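Long-range contacts in cyclic nucleotide-binding protein (Brucella abortus biovar 1, PDB 5D1I), which is of unknown function but has a cyclic nucleotide-binding fold and belongs to a family generally assigned DNA-binding transcription factor activity: residues A[41-46]-A[110-115]; A[66-71]-A[105-110]. All coordinates share one frame; numbering follows the deposited sequence.

Contact 1 (A[41-46]-A[110-115]); sequences RLVLRA and ETEVIR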
loop_
_atom_site.group_PDB
_atom_site.type_symbol
_atom_site.label_atom_id
_atom_site.label_comp_id
_atom_site.label_asym_id
_atom_site.label_seq_id
_atom_site.Cartn_x
_atom_site.Cartn_y
_atom_site.Cartn_z
ATOM N N ARG A 41 16.334 8.475 0.501
ATOM C CA ARG A 41 16.047 8.485 1.933
ATOM C C ARG A 41 16.021 9.906 2.476
ATOM O O ARG A 41 16.954 10.675 2.256
ATOM C CB ARG A 41 17.088 7.665 2.697
ATOM C CG ARG A 41 16.919 6.160 2.597
ATOM C CD ARG A 41 15.988 5.648 3.680
ATOM N NE ARG A 41 16.268 4.258 4.027
ATOM C CZ ARG A 41 15.717 3.624 5.055
ATOM N NH1 ARG A 41 14.859 4.258 5.840
ATOM N NH2 ARG A 41 16.029 2.361 5.309
ATOM N N LEU A 42 14.959 10.253 3.196
ATOM C CA LEU A 42 14.843 11.587 3.775
ATOM C C LEU A 42 14.589 11.519 5.271
ATOM O O LEU A 42 13.750 10.751 5.732
ATOM C CB LEU A 42 13.716 12.371 3.101
ATOM C CG LEU A 42 13.907 12.760 1.637
ATOM C CD1 LEU A 42 12.665 13.458 1.105
ATOM C CD2 LEU A 42 15.131 13.650 1.490
ATOM N N VAL A 43 15.315 12.331 6.031
ATOM C CA VAL A 43 15.052 12.455 7.457
ATOM C C VAL A 43 14.295 13.750 7.720
ATOM O O VAL A 43 14.793 14.841 7.439
ATOM C CB VAL A 43 16.345 12.426 8.283
ATOM C CG1 VAL A 43 16.044 12.729 9.739
ATOM C CG2 VAL A 43 17.020 11.070 8.150
ATOM N N LEU A 44 13.082 13.617 8.247
ATOM C CA LEU A 44 12.214 14.759 8.489
ATOM C C LEU A 44 12.213 15.137 9.959
ATOM O O LEU A 44 11.861 14.322 10.811
ATOM C CB LEU A 44 10.782 14.457 8.039
ATOM C CG LEU A 44 10.595 13.833 6.655
ATOM C CD1 LEU A 44 9.134 13.497 6.419
ATOM C CD2 LEU A 44 11.117 14.758 5.567
ATOM N N ARG A 45 12.603 16.371 10.257
ATOM C CA ARG A 45 12.527 16.864 11.624
ATOM C C ARG A 45 11.071 17.039 12.037
ATOM O O ARG A 45 10.191 17.176 11.191
ATOM C CB ARG A 45 13.283 18.187 11.768
ATOM C CG ARG A 45 14.772 18.083 11.467
ATOM C CD ARG A 45 15.475 19.425 11.623
ATOM N NE ARG A 45 16.883 19.350 11.238
ATOM C CZ ARG A 45 17.869 19.022 12.068
ATOM N NH1 ARG A 45 17.607 18.737 13.337
ATOM N NH2 ARG A 45 19.121 18.977 11.628
ATOM N N ALA A 46 10.819 17.023 13.340
ATOM C CA ALA A 46 9.482 17.286 13.857
ATOM C C ALA A 46 8.996 18.653 13.388
ATOM O O ALA A 46 9.731 19.640 13.446
ATOM C CB ALA A 46 9.473 17.208 15.377
ATOM N N GLU A 110 10.575 13.156 14.682
ATOM C CA GLU A 110 11.585 12.864 13.671
ATOM C C GLU A 110 11.172 11.612 12.913
ATOM O O GLU A 110 10.925 10.569 13.512
ATOM C CB GLU A 110 12.973 12.680 14.278
ATOM C CG GLU A 110 14.028 12.393 13.222
ATOM C CD GLU A 110 15.419 12.267 13.798
ATOM O OE1 GLU A 110 16.082 13.309 13.968
ATOM O OE2 GLU A 110 15.847 11.128 14.076
ATOM N N THR A 111 11.076 11.738 11.595
ATOM C CA THR A 111 10.476 10.704 10.760
ATOM C C THR A 111 11.345 10.419 9.545
ATOM O O THR A 111 11.838 11.339 8.890
ATOM C CB THR A 111 9.060 11.122 10.305
ATOM O OG1 THR A 111 8.222 11.272 11.456
ATOM C CG2 THR A 111 8.443 10.089 9.366
ATOM N N GLU A 112 11.541 9.139 9.256
ATOM C CA GLU A 112 12.334 8.739 8.108
ATOM C C GLU A 112 11.445 8.144 7.039
ATOM O O GLU A 112 10.668 7.223 7.302
ATOM C CB GLU A 112 13.418 7.743 8.515
ATOM C CG GLU A 112 14.178 7.173 7.337
ATOM C CD GLU A 112 15.570 6.714 7.711
ATOM O OE1 GLU A 112 16.081 5.786 7.051
ATOM O OE2 GLU A 112 16.156 7.287 8.654
ATOM N N VAL A 113 11.553 8.682 5.831
ATOM C CA VAL A 113 10.726 8.231 4.725
ATOM C C VAL A 113 11.569 7.814 3.528
ATOM O O VAL A 113 12.698 8.270 3.349
ATOM C CB VAL A 113 9.728 9.319 4.273
ATOM C CG1 VAL A 113 8.752 9.659 5.393
ATOM C CG2 VAL A 113 10.469 10.562 3.801
ATOM N N ILE A 114 11.001 6.933 2.719
ATOM C CA ILE A 114 11.581 6.539 1.449
ATOM C C ILE A 114 10.837 7.267 0.339
ATOM O O ILE A 114 9.617 7.149 0.238
ATOM C CB ILE A 114 11.482 5.017 1.242
ATOM C CG1 ILE A 114 12.479 4.289 2.143
ATOM C CG2 ILE A 114 11.702 4.660 -0.210
ATOM C CD1 ILE A 114 12.289 2.789 2.167
ATOM N N ARG A 115 11.552 8.037 -0.478
ATOM C CA ARG A 115 10.907 8.754 -1.571
ATOM C C ARG A 115 11.091 8.035 -2.898
ATOM O O ARG A 115 12.215 7.798 -3.337
ATOM C CB ARG A 115 11.442 10.181 -1.688
ATOM C CG ARG A 115 10.698 11.019 -2.719
ATOM C CD ARG A 115 11.379 12.365 -2.958
ATOM N NE ARG A 115 12.565 12.233 -3.794
ATOM C CZ ARG A 115 12.574 12.411 -5.112
ATOM N NH1 ARG A 115 11.458 12.746 -5.747
ATOM N NH2 ARG A 115 13.700 12.263 -5.796
#

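Contact 2 (A[66-71]-A[105-110]); sequences GTITLF and AVADVE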
loop_
_atom_site.group_PDB
_atom_site.type_symbol
_atom_site.label_atom_id
_atom_site.label_comp_id
_atom_site.label_asym_id
_atom_site.label_seq_id
_atom_site.Cartn_x
_atom_site.Cartn_y
_atom_site.Cartn_z
ATOM N N GLY A 66 8.716 6.754 12.432
ATOM C CA GLY A 66 8.185 8.058 12.788
ATOM C C GLY A 66 6.682 8.175 12.636
ATOM O O GLY A 66 5.988 7.190 12.381
ATOM N N THR A 67 6.176 9.394 12.798
ATOM C CA THR A 67 4.743 9.643 12.727
ATOM C C THR A 67 4.455 10.928 11.962
ATOM O O THR A 67 5.078 11.969 12.203
ATOM C CB THR A 67 4.106 9.742 14.133
ATOM O OG1 THR A 67 4.479 8.600 14.914
ATOM C CG2 THR A 67 2.592 9.813 14.031
ATOM N N ILE A 68 3.500 10.844 11.048
ATOM C CA ILE A 68 3.091 11.975 10.239
ATOM C C ILE A 68 1.595 12.204 10.406
ATOM O O ILE A 68 0.804 11.269 10.292
ATOM C CB ILE A 68 3.426 11.745 8.751
ATOM C CG1 ILE A 68 4.926 11.924 8.509
ATOM C CG2 ILE A 68 2.622 12.680 7.857
ATOM C CD1 ILE A 68 5.365 11.534 7.111
ATOM N N THR A 69 1.211 13.440 10.700
ATOM C CA THR A 69 -0.200 13.792 10.760
ATOM C C THR A 69 -0.693 14.286 9.403
ATOM O O THR A 69 -0.110 15.202 8.817
ATOM C CB THR A 69 -0.465 14.868 11.824
ATOM O OG1 THR A 69 -0.244 14.308 13.120
ATOM C CG2 THR A 69 -1.896 15.367 11.741
ATOM N N LEU A 70 -1.754 13.659 8.903
ATOM C CA LEU A 70 -2.414 14.100 7.681
ATOM C C LEU A 70 -3.512 15.084 8.038
ATOM O O LEU A 70 -4.248 14.871 8.998
ATOM C CB LEU A 70 -3.002 12.914 6.916
ATOM C CG LEU A 70 -2.065 11.752 6.591
ATOM C CD1 LEU A 70 -2.804 10.701 5.773
ATOM C CD2 LEU A 70 -0.835 12.246 5.844
ATOM N N PHE A 71 -3.635 16.160 7.270
ATOM C CA PHE A 71 -4.611 17.188 7.605
ATOM C C PHE A 71 -5.185 17.879 6.375
ATOM O O PHE A 71 -4.632 17.785 5.280
ATOM C CB PHE A 71 -3.980 18.231 8.543
ATOM C CG PHE A 71 -2.758 18.912 7.975
ATOM C CD1 PHE A 71 -2.881 20.041 7.176
ATOM C CD2 PHE A 71 -1.490 18.434 8.254
ATOM C CE1 PHE A 71 -1.758 20.670 6.661
ATOM C CE2 PHE A 71 -0.367 19.057 7.741
ATOM C CZ PHE A 71 -0.499 20.176 6.946
ATOM N N ALA A 105 0.550 17.186 5.058
ATOM C CA ALA A 105 1.258 16.192 5.856
ATOM C C ALA A 105 2.409 16.845 6.603
ATOM O O ALA A 105 3.223 17.539 6.003
ATOM C CB ALA A 105 1.772 15.068 4.978
ATOM N N VAL A 106 2.470 16.619 7.911
ATOM C CA VAL A 106 3.541 17.160 8.737
ATOM C C VAL A 106 4.082 16.076 9.666
ATOM O O VAL A 106 3.322 15.274 10.207
ATOM C CB VAL A 106 3.056 18.379 9.564
ATOM C CG1 VAL A 106 1.908 17.986 10.483
ATOM C CG2 VAL A 106 4.201 18.992 10.362
ATOM N N ALA A 107 5.400 16.038 9.825
ATOM C CA ALA A 107 6.025 15.101 10.749
ATOM C C ALA A 107 5.759 15.519 12.187
ATOM O O ALA A 107 6.094 16.635 12.580
ATOM C CB ALA A 107 7.522 15.014 10.492
ATOM N N ASP A 108 5.153 14.626 12.965
ATOM C CA ASP A 108 4.915 14.876 14.385
ATOM C C ASP A 108 6.206 14.748 15.174
ATOM O O ASP A 108 6.475 15.524 16.086
ATOM C CB ASP A 108 3.876 13.905 14.944
ATOM C CG ASP A 108 2.549 13.996 14.225
ATOM O OD1 ASP A 108 2.237 15.078 13.688
ATOM O OD2 ASP A 108 1.814 12.989 14.195
ATOM N N VAL A 109 6.990 13.738 14.825
ATOM C CA VAL A 109 8.286 13.502 15.444
ATOM C C VAL A 109 9.299 13.295 14.330
ATOM O O VAL A 109 8.919 13.266 13.155
ATOM C CB VAL A 109 8.263 12.277 16.371
ATOM C CG1 VAL A 109 7.297 12.500 17.525
ATOM C CG2 VAL A 109 7.881 11.033 15.583
ATOM N N GLU A 110 10.575 13.156 14.682
ATOM C CA GLU A 110 11.585 12.864 13.671
ATOM C C GLU A 110 11.172 11.612 12.913
ATOM O O GLU A 110 10.925 10.569 13.512
ATOM C CB GLU A 110 12.973 12.680 14.278
ATOM C CG GLU A 110 14.028 12.393 13.222
ATOM C CD GLU A 110 15.419 12.267 13.798
ATOM O OE1 GLU A 110 16.082 13.309 13.968
ATOM O OE2 GLU A 110 15.847 11.128 14.076
#

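Contact 1 (A[41-46]-A[110-115])
L42 and L44 pair with V113 and T111 in an antiparallel arrangement within the beta barrel of the cyclic nucleotide-binding domain, a member of the cupin clan. The N-to-C directions of strands 41-44 and 111-115 differ by 157°, and their axes approach to 4.7 Å. Evidence for regular pairing comes from two reciprocal sets of backbone bonds: L42 N to V113 O and V113 N to L42 O, both 3.0 Å, then L44 N to T111 O with its return bond from T111 N to L44 O. Between them E112 CA lies 3.4 Å from L42 O in a CA-H...O contact.

The tight face carries L42, L44, T111 and V113. Here L42 CB rests on V113 CG2 at 3.8 Å, while CD1 of L44 reaches V113 CG1 at 4.0 Å, the two side chains crossing at about a right angle. Y61 of strand 56-63 extends this apolar layer by touching both L42 and V113.

The other face is more polar. R41 bends at chi2 (-88°), which swings its guanidinium back towards the E112 carboxylate; the two are paired in charge, but the close placement of R41 NH1 and E112 OE1 is doubtful. R41 also has a salt bridge to D14. Buried I114 backs this side chain, its CG1 4.1 Å from R41 CD. The looser end lies further along, where V43 and E110 are exposed and V43 CG1 touches E110 CG at 4.0 Å.

Contact 2 (A[66-71]-A[105-110])
T69 and D108 make the polar centre of this antiparallel pairing of strands distant in sequence, in which strand 68-71 runs at 158° to strand 105-107. The hydroxyl of T69 stands before the D108 carboxylate with OG1 2.7 Å from both OD1 and OD2 of D108. The two side chains meet at about a right angle. Two residues earlier, T67 CG2 packs against D108 OD2 at 3.3 Å; its chi1 of -51° sets this methyl anti to the backbone N. The face that carries T69 also carries V106, and there F71 joins it: with CG between its own backbone N and carbonyl carbon (chi1 58°), the ring brings CE2 obliquely to V106 CG1 at 3.7 Å. The same F71 CE2 lies 3.4 Å from A105 N.

The backbone holds these groups in place. D108 N donates to T67 O at 2.8 Å, which fixes the start of the D108 side chain beside T69. Next along, T69 and V106 exchange a reciprocal pair, T69 N to V106 O at 2.8 Å and V106 N to T69 O at 3.1 Å.

The opposite face is apolar and buried. A105 CB touches I68 CG2 at 3.8 Å, and L70 CD2 meets the same methyl.

Farther out, V109 O accepts a hydrogen bond from T111 OG1. The pairing forms the middle of a four-stranded antiparallel sheet: I68 and L70 bond through their backbones to strand 77-84, and A105 bonds to L50 of strand 49-51. L70 also packs on E25 of the second subunit, while A107 lies against L44 of strand 40-44.

In the fold
From the N terminus the chain passes through two helices, 11-18 and 29-38, before strand 40-44, which opens the long loop that contact 1 closes on strand 111-117. Contact 2 is nested inside it and closes a smaller loop, which leaves with strand 68-74, turns back through 77-84 and returns in 104-107. The two contacts share E110, where strand 104-107 gives way to strand 111-117, and their centres lie 10 Å apart. Packing of R45 O on A107 CB and of A46 CB on D108 O joins them directly. Contact 1 belongs to one sheet and contact 2 to the other, so the short 108-110 connection carries the chain between both sheets.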